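Local coordinates for bifunctional protein PutA (Bradyrhizobium diazoefficiens, PDB 6BSN), which probably oxidises proline to glutamate in two steps, using an FAD-dependent proline dehydrogenase section and an NAD+-dependent aldehyde dehydrogenase section, at residues 8-13 and 286-291; 23-28 and 373-378; 282-287 and 315-320; 349-354 and 363-368. The protein carries 1 engineered substitution. One frame throughout, in Å; residues are numbered along the deposited sequence.

Contact 1 of 4, residues 8-13 and 286-291; sequences PPFTAP and RLELSL. With PRO (proline), chain G.
Phe10 plants its ring on Leu291, at the start of helix 287-298. At its root, CB already lies 3.8 Å from Leu291 CD1. With CG anti to the backbone N (chi1 -176°), the ring is laid beneath that same methyl, which stands 3.9 Å from the ring centroid and 29° off the normal, a CH-pi contact over one face. Leu291 CD1 is 3.6 Å from both Phe10 CG and Phe10 CD1, and Glu288 CG lies near the ring edge at CD1. Phe10 CE1 reaches Leu287 CD2 at 4.0 Å, and the tip, CZ, approaches Arg319 O. The Glu288 chain runs extended past the Phe10 carbonyl, CG lying 3.4 Å from Phe10 O. Its OE1 accepts from two waters, one bonded also to Thr11 OG1 and the other donating to Ala12 O, while OE2 is bonded to the backbone N of Arg524. Arg524 also donates to Phe10 O through NH1, and Thr525 pairs with Thr11 OG1. This N-terminal loop lays Phe10 against proline dehydrogenase barrel helices 287-298 and 320-333, which also touch each other through Leu287 and Val323, with helix 524-535 packed against Pro9 and Thr11.

Contact 2 of 4, residues 23-28 and 373-378; sequences ARLLPA and DLNYVA
Leu25 and Leu374 face each other where helix segments 23-28 and 373-378 cross, their axes 10.2 Å apart at closest and inclined by 68°, with the two CA atoms 7.1 Å from one another. The seam is mostly aliphatic. Leu374 projects across with CG anti to its backbone nitrogen (chi1 -160°), which brings CD2 to 3.4 Å from Leu25 CB, tighter than a usual van der Waals contact. The same methyl also meets Leu26 CD2 at 3.9 Å, the two side chains crossing at about a right angle, so that one branch of Leu374 touches two consecutive leucines. Beyond CB, Leu25 forks over the helix opposite: CD1 lies 3.5 Å from Asn375 OD1, and CD2 is 3.8 Å from Ala378 CB. The amide of Asn375 thus turns its oxygen to the leucine, while its nitrogen donates to the backbone oxygen of Ala315; that bond probably fixes which way the amide faces. With an alanine here in place of Leu25, both terminal methyls are gone, which would probably open a gap beside Asn375 OD1 and Ala378 CB and weaken the hold of the two helices on each other. Helix 487-491 adjoins the seam, Leu26 touching Ala488 and Leu374 touching Pro487 and Ile491. Helix 369-385 belongs to the beta-alpha-beta crossover from strand 338-343 to strand 390-395, so the contact sets the N-terminal helix 18-28 against the outer helical layer of a TIM-type barrel.

Contact 3 of 4, residues 282-287 and 315-320; sequences EEADRL and AYQKRA. With PRO (proline), chain G.
The backbone oxygen of Ala284 is gripped by three donors: Arg319 NH2 at 3.0 Å, the amide nitrogen of Leu287, and a water that also accepts from Arg319 NH1. Arg319 NH2 and Leu287 N reach it from opposite faces of the carbonyl plane. Both segments are loops of the proline dehydrogenase TIM-type barrel, each following a strand of the parallel sheet (276-279 and 309-314, which are neighbours) and leading into a helix, so the bond ties adjacent beta-alpha loops together. From the guanidinium side the bond is nearly straight, 165° at the hydrogen, and Ala284 O lies in the plane of the group. Arg319 NH2 has a second acceptor, Gln317 OE1 at 2.8 Å; here the donor lies in the amide's carbonyl plane, although the oxygen is tilted from that of the guanidinium. A bend in the Arg319 chain at chi3 (-65°) helps turn NH2 back toward Gln317 OE1. Leu287 CD2 presses on one face of the guanidinium, over its centre and 3.5 Å from Arg319 CZ, and with these bonds probably keeps the group from turning. The Gln317 amide also lies against Ala284, OE1 coming 3.6 Å from CB, while its NE2 donates to Gln314, a residue that binds FAD. On the far side of 282-287, Arg286 NH1 forms a salt bridge with Glu283 OE2 at 2.9 Å, and the same guanidinium holds one face over a bound proline, its NH2 3.4 Å from the ligand's CB.

Contact 4 of 4, residues 349-354 and 363-368; sequences DTEIKR and YPVFTR. With FDA (dihydroflavine-adenine dinucleotide), chain C; SO4 (sulfate ion), chain O; SO4 (sulfate ion), chain I.
Two successive bends in Ile352, chi1 -61° and chi2 -50°, turn its CD1 into the loop 363-368, where Tyr363, Val365 and Thr367 gather round it. The methyl lies 3.7 Å from Tyr363 CD2, 3.9 Å from Val365 CG2 and 4.0 Å from Thr367 CG2. The tyrosine ring presents an edge to the helix backbone: Ile352 O lies in the ring plane, 3.6 Å from Tyr363 CE2, and the hydroxyl is hydrogen-bonded to Pro503 O. On the residue before, Glu351, CB rests 3.9 Å from Val365 CG2, the side chains crossing at about a right angle, while the bent Glu351 chain takes OE1 to the backbone N of Ala284. The loop thus packed serves the flavin cofactor: Thr367 O accepts from N6A of the adenine at 2.9 Å. Arg354, from the same helix but turned away from the loop, holds a sulfate ion, probably from the crystallisation liquor, by its guanidinium edge, NE to O2 at 2.7 Å and NH1 to O3 at 3.0 Å, both bonds almost straight at 170°. Its NH2 forms a salt bridge with Asp285, and the residue also touches a bound proline. With a leucine in its place the guanidinium is lost, and Asp285 would probably lose one of its two arginine mates, keeping Arg358, and the sulfate its two straight bonds. Through Glu351 and Ile352, helix 348-357 packs on the loop leading into helix 369-385, which Phe366 touches through Met371 and Thr372, while Pro364 and Phe366 bond by backbone to the loop after strand 309-314.

How the contacts relate
Contacts 3 and 4 lie within the proline dehydrogenase barrel; contacts 1 and 2 bring N-terminal residues against it. Contact 3 joins the loops after strands 276-279 and 309-314, and contact 4, its centre 10 Å away, follows it along the chain; Ala284 N with Glu351 and Lys318 with Tyr363 O connect them. Contact 1 shares Arg286 and Leu287 with contact 3, their centres 9 Å apart. Contacts 1 and 2 are about 23 Å apart between centres, with their segments alternating along the chain. Contacts 3 and 4 are nested within the loop closed by contact 2, whose Asn375 meets Ala315 and Phe366. Together they run from a remote proline site to the adenine of the cofactor.

Contact 1 of 4, residues 8-13 and 286-291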
# COMPACT_ATOMS: atom_id res chain seq x y z
N PRO A 8 12.30 -40.34 -41.06
CA PRO A 8 10.93 -40.72 -40.66
C PRO A 8 10.01 -39.51 -40.65
O PRO A 8 10.47 -38.36 -40.68
CB PRO A 8 11.11 -41.29 -39.24
CG PRO A 8 12.38 -40.64 -38.75
CD PRO A 8 13.27 -40.50 -39.97
N PRO A 9 8.69 -39.74 -40.60
CA PRO A 9 7.75 -38.61 -40.49
C PRO A 9 8.12 -37.69 -39.33
O PRO A 9 8.44 -38.14 -38.23
CB PRO A 9 6.41 -39.31 -40.25
CG PRO A 9 6.57 -40.65 -40.94
CD PRO A 9 8.01 -41.03 -40.78
N PHE A 10 8.13 -36.39 -39.61
CA PHE A 10 8.58 -35.43 -38.61
C PHE A 10 7.71 -35.48 -37.36
O PHE A 10 6.48 -35.40 -37.44
CB PHE A 10 8.58 -34.04 -39.22
CG PHE A 10 9.13 -32.99 -38.32
CD1 PHE A 10 8.28 -32.10 -37.67
CD2 PHE A 10 10.50 -32.88 -38.12
CE1 PHE A 10 8.79 -31.11 -36.83
CE2 PHE A 10 11.02 -31.91 -37.27
CZ PHE A 10 10.17 -31.03 -36.63
N THR A 11 8.35 -35.60 -36.19
CA THR A 11 7.59 -35.65 -34.94
C THR A 11 8.41 -35.12 -33.77
O THR A 11 8.68 -35.80 -32.79
CB THR A 11 7.11 -37.08 -34.67
OG1 THR A 11 6.56 -37.14 -33.34
CG2 THR A 11 8.25 -38.07 -34.79
N ALA A 12 8.78 -33.85 -33.81
CA ALA A 12 9.48 -33.25 -32.68
C ALA A 12 8.51 -32.90 -31.55
O ALA A 12 7.31 -32.72 -31.78
CB ALA A 12 10.22 -32.01 -33.15
N PRO A 13 9.00 -32.80 -30.31
CA PRO A 13 8.12 -32.35 -29.22
C PRO A 13 7.53 -30.98 -29.53
O PRO A 13 8.19 -30.11 -30.11
CB PRO A 13 9.06 -32.29 -28.00
CG PRO A 13 10.09 -33.39 -28.30
CD PRO A 13 10.29 -33.30 -29.81
N ARG A 286 -0.19 -27.42 -38.45
CA ARG A 286 -0.04 -27.97 -39.80
C ARG A 286 1.41 -28.27 -40.17
O ARG A 286 1.65 -28.80 -41.26
CB ARG A 286 -0.63 -26.99 -40.83
CG ARG A 286 -2.16 -26.91 -40.82
CD ARG A 286 -2.65 -25.63 -41.52
NE ARG A 286 -3.97 -25.83 -42.09
CZ ARG A 286 -4.74 -24.86 -42.58
NH1 ARG A 286 -4.33 -23.59 -42.55
NH2 ARG A 286 -5.92 -25.18 -43.10
N LEU A 287 2.37 -27.99 -39.28
CA LEU A 287 3.78 -28.23 -39.60
C LEU A 287 4.02 -29.68 -40.03
O LEU A 287 4.50 -29.94 -41.14
CB LEU A 287 4.66 -27.87 -38.39
CG LEU A 287 6.19 -28.02 -38.60
CD1 LEU A 287 6.65 -27.24 -39.83
CD2 LEU A 287 6.98 -27.58 -37.36
N GLU A 288 3.66 -30.63 -39.16
CA GLU A 288 3.91 -32.04 -39.45
C GLU A 288 3.22 -32.48 -40.75
O GLU A 288 3.84 -33.15 -41.58
CB GLU A 288 3.45 -32.92 -38.28
CG GLU A 288 4.28 -32.84 -37.03
CD GLU A 288 3.75 -33.76 -35.93
OE1 GLU A 288 4.28 -33.74 -34.78
OE2 GLU A 288 2.80 -34.52 -36.21
N LEU A 289 1.95 -32.10 -40.94
CA LEU A 289 1.27 -32.48 -42.17
C LEU A 289 1.96 -31.87 -43.39
O LEU A 289 2.14 -32.54 -44.41
CB LEU A 289 -0.20 -32.06 -42.13
CG LEU A 289 -1.03 -32.57 -43.32
CD1 LEU A 289 -0.94 -34.10 -43.43
CD2 LEU A 289 -2.49 -32.14 -43.19
N SER A 290 2.40 -30.61 -43.29
CA SER A 290 3.05 -29.98 -44.44
C SER A 290 4.34 -30.70 -44.81
O SER A 290 4.66 -30.86 -45.99
CB SER A 290 3.35 -28.50 -44.16
OG SER A 290 4.45 -28.36 -43.28
N LEU A 291 5.11 -31.14 -43.81
CA LEU A 291 6.35 -31.85 -44.09
C LEU A 291 6.08 -33.21 -44.72
O LEU A 291 6.84 -33.63 -45.60
CB LEU A 291 7.19 -31.98 -42.82
CG LEU A 291 7.71 -30.62 -42.34
CD1 LEU A 291 8.33 -30.67 -40.93
CD2 LEU A 291 8.74 -30.11 -43.37
N PRO G . -10.06 -25.84 -40.26
CA PRO G . -8.81 -26.51 -40.58
C PRO G . -7.58 -25.70 -40.10
O PRO G . -7.61 -24.44 -40.06
CB PRO G . -8.76 -26.74 -42.07
CG PRO G . -10.21 -26.65 -42.52
CD PRO G . -10.98 -25.97 -41.34
OXT PRO G . -6.53 -26.31 -39.74
O HOH W 1 4.38 -35.45 -32.83
O HOH W 2 5.96 -32.06 -34.17

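Contact 2 of 4, residues 23-28 and 373-378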
# COMPACT_ATOMS: atom_id res chain seq x y z
N ALA A 23 19.04 -22.01 -22.33
CA ALA A 23 20.30 -22.38 -21.70
C ALA A 23 21.35 -22.78 -22.73
O ALA A 23 22.55 -22.62 -22.49
CB ALA A 23 20.09 -23.53 -20.70
N ARG A 24 20.91 -23.30 -23.87
CA ARG A 24 21.84 -23.64 -24.94
C ARG A 24 22.08 -22.47 -25.87
O ARG A 24 23.23 -22.21 -26.24
CB ARG A 24 21.33 -24.86 -25.71
CG ARG A 24 21.02 -26.07 -24.80
CD ARG A 24 20.52 -27.30 -25.57
NE ARG A 24 19.14 -27.13 -26.02
CZ ARG A 24 18.78 -26.81 -27.26
NH1 ARG A 24 19.69 -26.63 -28.21
NH2 ARG A 24 17.49 -26.68 -27.55
N LEU A 25 21.04 -21.72 -26.24
CA LEU A 25 21.21 -20.66 -27.24
C LEU A 25 21.99 -19.47 -26.68
O LEU A 25 22.76 -18.83 -27.41
CB LEU A 25 19.85 -20.20 -27.76
CG LEU A 25 18.89 -21.15 -28.48
CD1 LEU A 25 17.62 -20.42 -28.82
CD2 LEU A 25 19.50 -21.74 -29.73
N LEU A 26 21.81 -19.14 -25.38
CA LEU A 26 22.43 -17.95 -24.80
C LEU A 26 23.97 -17.99 -24.77
O LEU A 26 24.60 -16.99 -25.15
CB LEU A 26 21.86 -17.68 -23.41
CG LEU A 26 20.45 -17.11 -23.38
CD1 LEU A 26 19.95 -17.06 -21.92
CD2 LEU A 26 20.38 -15.75 -24.03
N PRO A 27 24.63 -19.05 -24.29
CA PRO A 27 26.10 -19.05 -24.38
C PRO A 27 26.59 -19.11 -25.82
O PRO A 27 27.64 -18.54 -26.12
CB PRO A 27 26.52 -20.29 -23.57
CG PRO A 27 25.30 -21.15 -23.53
CD PRO A 27 24.12 -20.22 -23.55
N ALA A 28 25.87 -19.77 -26.72
CA ALA A 28 26.34 -19.90 -28.09
C ALA A 28 26.12 -18.64 -28.93
O ALA A 28 26.71 -18.53 -30.01
CB ALA A 28 25.64 -21.09 -28.75
N ASP A 373 14.16 -13.89 -31.97
CA ASP A 373 15.32 -13.30 -32.63
C ASP A 373 16.59 -14.11 -32.34
O ASP A 373 17.41 -14.32 -33.24
CB ASP A 373 15.50 -11.85 -32.20
CG ASP A 373 14.47 -10.93 -32.81
OD1 ASP A 373 14.16 -9.89 -32.19
OD2 ASP A 373 13.93 -11.25 -33.89
N LEU A 374 16.74 -14.58 -31.10
CA LEU A 374 17.85 -15.47 -30.77
C LEU A 374 17.81 -16.73 -31.61
O LEU A 374 18.82 -17.14 -32.20
CB LEU A 374 17.77 -15.85 -29.28
CG LEU A 374 19.03 -16.37 -28.60
CD1 LEU A 374 19.97 -15.22 -28.37
CD2 LEU A 374 18.64 -17.01 -27.30
N ASN A 375 16.66 -17.40 -31.64
CA ASN A 375 16.54 -18.64 -32.40
C ASN A 375 16.71 -18.40 -33.90
O ASN A 375 17.19 -19.29 -34.61
CB ASN A 375 15.19 -19.29 -32.14
CG ASN A 375 15.25 -20.79 -32.28
OD1 ASN A 375 16.18 -21.42 -31.80
ND2 ASN A 375 14.28 -21.38 -32.97
N TYR A 376 16.31 -17.22 -34.39
CA TYR A 376 16.47 -16.93 -35.81
C TYR A 376 17.94 -16.88 -36.18
O TYR A 376 18.34 -17.41 -37.22
CB TYR A 376 15.76 -15.63 -36.18
CG TYR A 376 15.72 -15.36 -37.68
CD1 TYR A 376 14.57 -15.62 -38.42
CD2 TYR A 376 16.82 -14.82 -38.35
CE1 TYR A 376 14.52 -15.38 -39.79
CE2 TYR A 376 16.80 -14.58 -39.71
CZ TYR A 376 15.64 -14.86 -40.43
OH TYR A 376 15.61 -14.62 -41.79
N VAL A 377 18.75 -16.25 -35.34
CA VAL A 377 20.17 -16.17 -35.67
C VAL A 377 20.83 -17.55 -35.53
O VAL A 377 21.63 -17.95 -36.38
CB VAL A 377 20.86 -15.09 -34.83
CG1 VAL A 377 22.38 -15.21 -34.94
CG2 VAL A 377 20.36 -13.70 -35.27
N ALA A 378 20.48 -18.30 -34.49
CA ALA A 378 20.98 -19.68 -34.38
C ALA A 378 20.58 -20.51 -35.60
O ALA A 378 21.41 -21.23 -36.17
CB ALA A 378 20.49 -20.32 -33.08

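Contact 3 of 4, residues 282-287 and 315-320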
# COMPACT_ATOMS: atom_id res chain seq x y z
N GLU A 282 2.70 -22.32 -42.49
CA GLU A 282 1.45 -21.80 -41.96
C GLU A 282 1.39 -22.13 -40.47
O GLU A 282 2.43 -22.08 -39.79
CB GLU A 282 0.27 -22.37 -42.76
CG GLU A 282 0.43 -22.10 -44.29
CD GLU A 282 -0.76 -22.51 -45.11
OE1 GLU A 282 -1.82 -21.84 -44.98
OE2 GLU A 282 -0.64 -23.50 -45.90
N GLU A 283 0.21 -22.45 -39.94
CA GLU A 283 0.06 -22.59 -38.49
C GLU A 283 0.86 -23.77 -37.95
O GLU A 283 1.23 -24.70 -38.67
CB GLU A 283 -1.41 -22.75 -38.12
CG GLU A 283 -2.28 -21.56 -38.51
CD GLU A 283 -2.85 -21.66 -39.95
OE1 GLU A 283 -3.81 -20.92 -40.22
OE2 GLU A 283 -2.36 -22.45 -40.79
N ALA A 284 1.11 -23.73 -36.64
CA ALA A 284 1.95 -24.77 -36.04
C ALA A 284 1.29 -26.15 -36.09
O ALA A 284 1.99 -27.16 -36.22
CB ALA A 284 2.32 -24.39 -34.61
N ASP A 285 -0.05 -26.22 -35.99
CA ASP A 285 -0.68 -27.54 -36.04
C ASP A 285 -0.70 -28.14 -37.44
O ASP A 285 -1.18 -29.27 -37.61
CB ASP A 285 -2.11 -27.50 -35.45
CG ASP A 285 -3.10 -26.72 -36.33
OD1 ASP A 285 -2.67 -26.14 -37.34
OD2 ASP A 285 -4.30 -26.65 -35.99
N ARG A 286 -0.19 -27.42 -38.45
CA ARG A 286 -0.04 -27.97 -39.80
C ARG A 286 1.41 -28.27 -40.17
O ARG A 286 1.65 -28.80 -41.26
CB ARG A 286 -0.63 -26.99 -40.83
CG ARG A 286 -2.16 -26.91 -40.82
CD ARG A 286 -2.65 -25.63 -41.52
NE ARG A 286 -3.97 -25.83 -42.09
CZ ARG A 286 -4.74 -24.86 -42.58
NH1 ARG A 286 -4.33 -23.59 -42.55
NH2 ARG A 286 -5.92 -25.18 -43.10
N LEU A 287 2.37 -27.99 -39.28
CA LEU A 287 3.78 -28.23 -39.60
C LEU A 287 4.02 -29.68 -40.03
O LEU A 287 4.50 -29.94 -41.14
CB LEU A 287 4.66 -27.87 -38.39
CG LEU A 287 6.19 -28.02 -38.60
CD1 LEU A 287 6.65 -27.24 -39.83
CD2 LEU A 287 6.98 -27.58 -37.36
N ALA A 315 11.26 -19.51 -37.53
CA ALA A 315 12.17 -19.54 -36.38
C ALA A 315 11.46 -19.33 -35.06
O ALA A 315 12.02 -19.70 -34.02
CB ALA A 315 13.27 -18.50 -36.55
N TYR A 316 10.25 -18.75 -35.04
CA TYR A 316 9.62 -18.56 -33.74
C TYR A 316 9.10 -19.86 -33.15
O TYR A 316 8.58 -19.84 -32.03
CB TYR A 316 8.50 -17.50 -33.80
CG TYR A 316 7.19 -17.78 -34.55
CD1 TYR A 316 6.96 -18.97 -35.24
CD2 TYR A 316 6.17 -16.83 -34.54
CE1 TYR A 316 5.75 -19.20 -35.91
CE2 TYR A 316 4.96 -17.04 -35.21
CZ TYR A 316 4.76 -18.23 -35.90
OH TYR A 316 3.56 -18.45 -36.57
N GLN A 317 9.24 -20.98 -33.86
CA GLN A 317 8.81 -22.28 -33.36
C GLN A 317 9.97 -22.99 -32.68
O GLN A 317 11.08 -23.03 -33.21
CB GLN A 317 8.26 -23.17 -34.49
CG GLN A 317 6.96 -22.67 -35.14
CD GLN A 317 6.08 -23.81 -35.62
OE1 GLN A 317 5.91 -24.82 -34.93
NE2 GLN A 317 5.52 -23.67 -36.82
N LYS A 318 9.69 -23.58 -31.52
CA LYS A 318 10.71 -24.35 -30.84
C LYS A 318 11.18 -25.53 -31.68
O LYS A 318 12.31 -26.00 -31.50
CB LYS A 318 10.18 -24.80 -29.48
CG LYS A 318 9.76 -23.63 -28.59
CD LYS A 318 8.80 -24.06 -27.48
CE LYS A 318 8.53 -22.90 -26.52
NZ LYS A 318 7.60 -23.27 -25.41
N ARG A 319 10.36 -26.00 -32.61
CA ARG A 319 10.77 -27.10 -33.48
C ARG A 319 11.59 -26.63 -34.67
O ARG A 319 12.02 -27.48 -35.46
CB ARG A 319 9.53 -27.86 -33.97
CG ARG A 319 8.79 -28.60 -32.88
CD ARG A 319 7.45 -29.18 -33.39
NE ARG A 319 6.52 -28.12 -33.76
CZ ARG A 319 5.37 -28.31 -34.39
NH1 ARG A 319 4.97 -29.52 -34.73
NH2 ARG A 319 4.60 -27.26 -34.71
N ALA A 320 11.84 -25.33 -34.82
CA ALA A 320 12.48 -24.83 -36.05
C ALA A 320 13.79 -25.55 -36.34
O ALA A 320 14.03 -26.03 -37.46
CB ALA A 320 12.71 -23.32 -35.94
N PRO G . -10.06 -25.84 -40.26
CA PRO G . -8.81 -26.51 -40.58
C PRO G . -7.58 -25.70 -40.10
O PRO G . -7.61 -24.44 -40.06
CB PRO G . -8.76 -26.74 -42.07
CG PRO G . -10.21 -26.65 -42.52
CD PRO G . -10.98 -25.97 -41.34
OXT PRO G . -6.53 -26.31 -39.74
O HOH W 3 2.98 -20.74 -37.02
O HOH W 4 3.92 -24.45 -39.35
O HOH W 5 2.48 -29.91 -36.43

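Contact 4 of 4, residues 349-354 and 363-368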
# COMPACT_ATOMS: atom_id res chain seq x y z
N ASP A 349 0.08 -14.50 -32.74
CA ASP A 349 -1.13 -14.32 -31.93
C ASP A 349 -2.05 -15.51 -32.05
O ASP A 349 -2.66 -15.93 -31.07
CB ASP A 349 -1.87 -13.04 -32.35
CG ASP A 349 -1.05 -11.80 -32.10
OD1 ASP A 349 -1.00 -11.36 -30.94
OD2 ASP A 349 -0.43 -11.30 -33.05
N THR A 350 -2.17 -16.06 -33.26
CA THR A 350 -2.99 -17.25 -33.46
C THR A 350 -2.47 -18.42 -32.63
O THR A 350 -3.25 -19.14 -31.99
CB THR A 350 -3.01 -17.61 -34.95
OG1 THR A 350 -3.69 -16.57 -35.66
CG2 THR A 350 -3.73 -18.91 -35.18
N GLU A 351 -1.16 -18.63 -32.64
CA GLU A 351 -0.61 -19.75 -31.87
C GLU A 351 -0.86 -19.58 -30.38
O GLU A 351 -1.15 -20.56 -29.68
CB GLU A 351 0.88 -19.90 -32.16
CG GLU A 351 1.24 -20.07 -33.65
CD GLU A 351 0.63 -21.31 -34.28
OE1 GLU A 351 0.78 -21.49 -35.52
OE2 GLU A 351 0.03 -22.13 -33.55
N ILE A 352 -0.73 -18.36 -29.85
CA ILE A 352 -0.99 -18.15 -28.43
C ILE A 352 -2.44 -18.48 -28.10
O ILE A 352 -2.73 -19.31 -27.23
CB ILE A 352 -0.64 -16.71 -28.02
CG1 ILE A 352 0.84 -16.40 -28.27
CG2 ILE A 352 -0.96 -16.50 -26.53
CD1 ILE A 352 1.78 -17.45 -27.70
N LYS A 353 -3.37 -17.85 -28.81
CA LYS A 353 -4.80 -18.06 -28.58
C LYS A 353 -5.16 -19.53 -28.68
O LYS A 353 -5.87 -20.08 -27.83
CB LYS A 353 -5.62 -17.23 -29.58
CG LYS A 353 -7.16 -17.33 -29.39
CD LYS A 353 -7.88 -16.26 -30.18
CE LYS A 353 -9.36 -16.17 -29.79
NZ LYS A 353 -10.16 -15.31 -30.74
N ARG A 354 -4.66 -20.20 -29.73
CA ARG A 354 -5.02 -21.60 -29.94
C ARG A 354 -4.55 -22.49 -28.80
O ARG A 354 -5.27 -23.41 -28.39
CB ARG A 354 -4.44 -22.09 -31.26
CG ARG A 354 -5.30 -21.77 -32.48
CD ARG A 354 -4.50 -22.13 -33.77
NE ARG A 354 -5.26 -21.92 -34.99
CZ ARG A 354 -5.06 -22.59 -36.13
NH1 ARG A 354 -5.82 -22.33 -37.19
NH2 ARG A 354 -4.10 -23.50 -36.22
N TYR A 363 3.25 -23.65 -25.28
CA TYR A 363 3.15 -22.99 -26.58
C TYR A 363 4.18 -23.54 -27.56
O TYR A 363 5.35 -23.73 -27.20
CB TYR A 363 3.35 -21.49 -26.45
CG TYR A 363 2.35 -20.85 -25.52
CD1 TYR A 363 2.69 -20.55 -24.20
CD2 TYR A 363 1.05 -20.59 -25.95
CE1 TYR A 363 1.77 -19.97 -23.33
CE2 TYR A 363 0.12 -20.02 -25.09
CZ TYR A 363 0.48 -19.71 -23.78
OH TYR A 363 -0.43 -19.15 -22.92
N PRO A 364 3.78 -23.83 -28.80
CA PRO A 364 4.77 -24.24 -29.82
C PRO A 364 5.71 -23.12 -30.22
O PRO A 364 6.72 -23.38 -30.88
CB PRO A 364 3.89 -24.66 -31.00
CG PRO A 364 2.67 -23.78 -30.88
CD PRO A 364 2.42 -23.77 -29.37
N VAL A 365 5.40 -21.88 -29.87
CA VAL A 365 6.24 -20.74 -30.22
C VAL A 365 6.85 -20.14 -28.97
O VAL A 365 6.35 -20.32 -27.86
CB VAL A 365 5.44 -19.67 -30.99
CG1 VAL A 365 5.10 -20.16 -32.37
CG2 VAL A 365 4.17 -19.31 -30.20
N PHE A 366 7.96 -19.43 -29.16
CA PHE A 366 8.47 -18.58 -28.09
C PHE A 366 7.46 -17.48 -27.79
O PHE A 366 6.67 -17.09 -28.65
CB PHE A 366 9.84 -18.00 -28.48
CG PHE A 366 10.87 -19.08 -28.79
CD1 PHE A 366 11.39 -19.88 -27.78
CD2 PHE A 366 11.26 -19.33 -30.10
CE1 PHE A 366 12.30 -20.89 -28.06
CE2 PHE A 366 12.17 -20.33 -30.39
CZ PHE A 366 12.69 -21.12 -29.39
N THR A 367 7.48 -16.99 -26.54
CA THR A 367 6.58 -15.94 -26.11
C THR A 367 7.30 -14.63 -25.84
O THR A 367 6.64 -13.61 -25.59
CB THR A 367 5.80 -16.36 -24.84
OG1 THR A 367 6.70 -16.80 -23.82
CG2 THR A 367 4.86 -17.50 -25.16
N ARG A 368 8.61 -14.60 -25.93
CA ARG A 368 9.38 -13.37 -25.89
C ARG A 368 10.02 -13.15 -27.25
O ARG A 368 10.64 -14.07 -27.80
CB ARG A 368 10.46 -13.40 -24.80
CG ARG A 368 9.90 -13.11 -23.43
CD ARG A 368 11.01 -12.82 -22.43
NE ARG A 368 11.80 -11.63 -22.76
CZ ARG A 368 12.86 -11.24 -22.05
NH1 ARG A 368 13.24 -11.92 -20.97
NH2 ARG A 368 13.53 -10.15 -22.40
PA FDA C . 10.58 -8.25 -36.71
O1A FDA C . 10.02 -6.91 -36.16
O2A FDA C . 11.95 -8.60 -36.51
O5B FDA C . 10.05 -9.50 -36.10
C5B FDA C . 8.65 -9.65 -35.95
C4B FDA C . 8.31 -11.09 -35.58
O4B FDA C . 8.73 -11.42 -34.28
C3B FDA C . 6.86 -11.44 -35.59
O3B FDA C . 6.41 -11.64 -36.86
C2B FDA C . 6.84 -12.68 -34.78
O2B FDA C . 7.17 -13.78 -35.57
C1B FDA C . 7.91 -12.42 -33.77
N9A FDA C . 7.41 -11.99 -32.48
C8A FDA C . 6.75 -10.82 -32.15
N7A FDA C . 6.45 -10.83 -30.86
C5A FDA C . 6.90 -12.02 -30.29
C6A FDA C . 6.88 -12.57 -29.02
N6A FDA C . 6.28 -11.86 -27.93
N1A FDA C . 7.42 -13.78 -28.80
C2A FDA C . 7.99 -14.49 -29.79
N3A FDA C . 8.04 -13.97 -31.04
C4A FDA C . 7.52 -12.78 -31.32
N1 FDA C . 5.83 -15.93 -42.14
C2 FDA C . 5.35 -17.27 -41.97
O2 FDA C . 4.87 -17.61 -40.74
N3 FDA C . 5.39 -18.19 -43.05
C4 FDA C . 5.90 -17.78 -44.30
O4 FDA C . 5.95 -18.65 -45.36
C4X FDA C . 6.41 -16.39 -44.47
N5 FDA C . 6.89 -15.96 -45.75
C5X FDA C . 7.56 -14.67 -45.83
C6 FDA C . 8.25 -14.29 -47.10
C7 FDA C . 8.96 -13.06 -47.14
C7M FDA C . 9.66 -12.66 -48.41
C8 FDA C . 9.01 -12.20 -45.99
C8M FDA C . 9.76 -10.89 -46.00
C9 FDA C . 8.35 -12.57 -44.79
C9A FDA C . 7.61 -13.85 -44.74
N10 FDA C . 6.86 -14.18 -43.54
C10 FDA C . 6.37 -15.52 -43.42
C1' FDA C . 6.57 -13.20 -42.48
C2' FDA C . 7.59 -13.32 -41.35
O2' FDA C . 7.43 -14.52 -40.69
C3' FDA C . 7.43 -12.18 -40.36
O3' FDA C . 6.15 -12.24 -39.89
C4' FDA C . 7.64 -10.76 -40.89
O4' FDA C . 8.53 -10.76 -41.96
C5' FDA C . 8.20 -9.84 -39.81
O5' FDA C . 9.38 -10.39 -39.24
P FDA C . 10.79 -9.63 -39.22
O1P FDA C . 12.11 -10.47 -39.13
O2P FDA C . 10.62 -8.71 -40.48
O3P FDA C . 10.44 -8.40 -38.19
S SO4 O . -8.26 -19.96 -35.93
O1 SO4 O . -8.96 -18.68 -35.89
O2 SO4 O . -7.05 -19.91 -35.11
O3 SO4 O . -7.90 -20.23 -37.33
O4 SO4 O . -9.12 -21.01 -35.40
S SO4 I . 11.48 -9.00 -25.45
O1 SO4 I . 11.67 -8.19 -26.65
O2 SO4 I . 10.18 -8.75 -24.84
O3 SO4 I . 12.53 -8.66 -24.48
O4 SO4 I . 11.60 -10.42 -25.77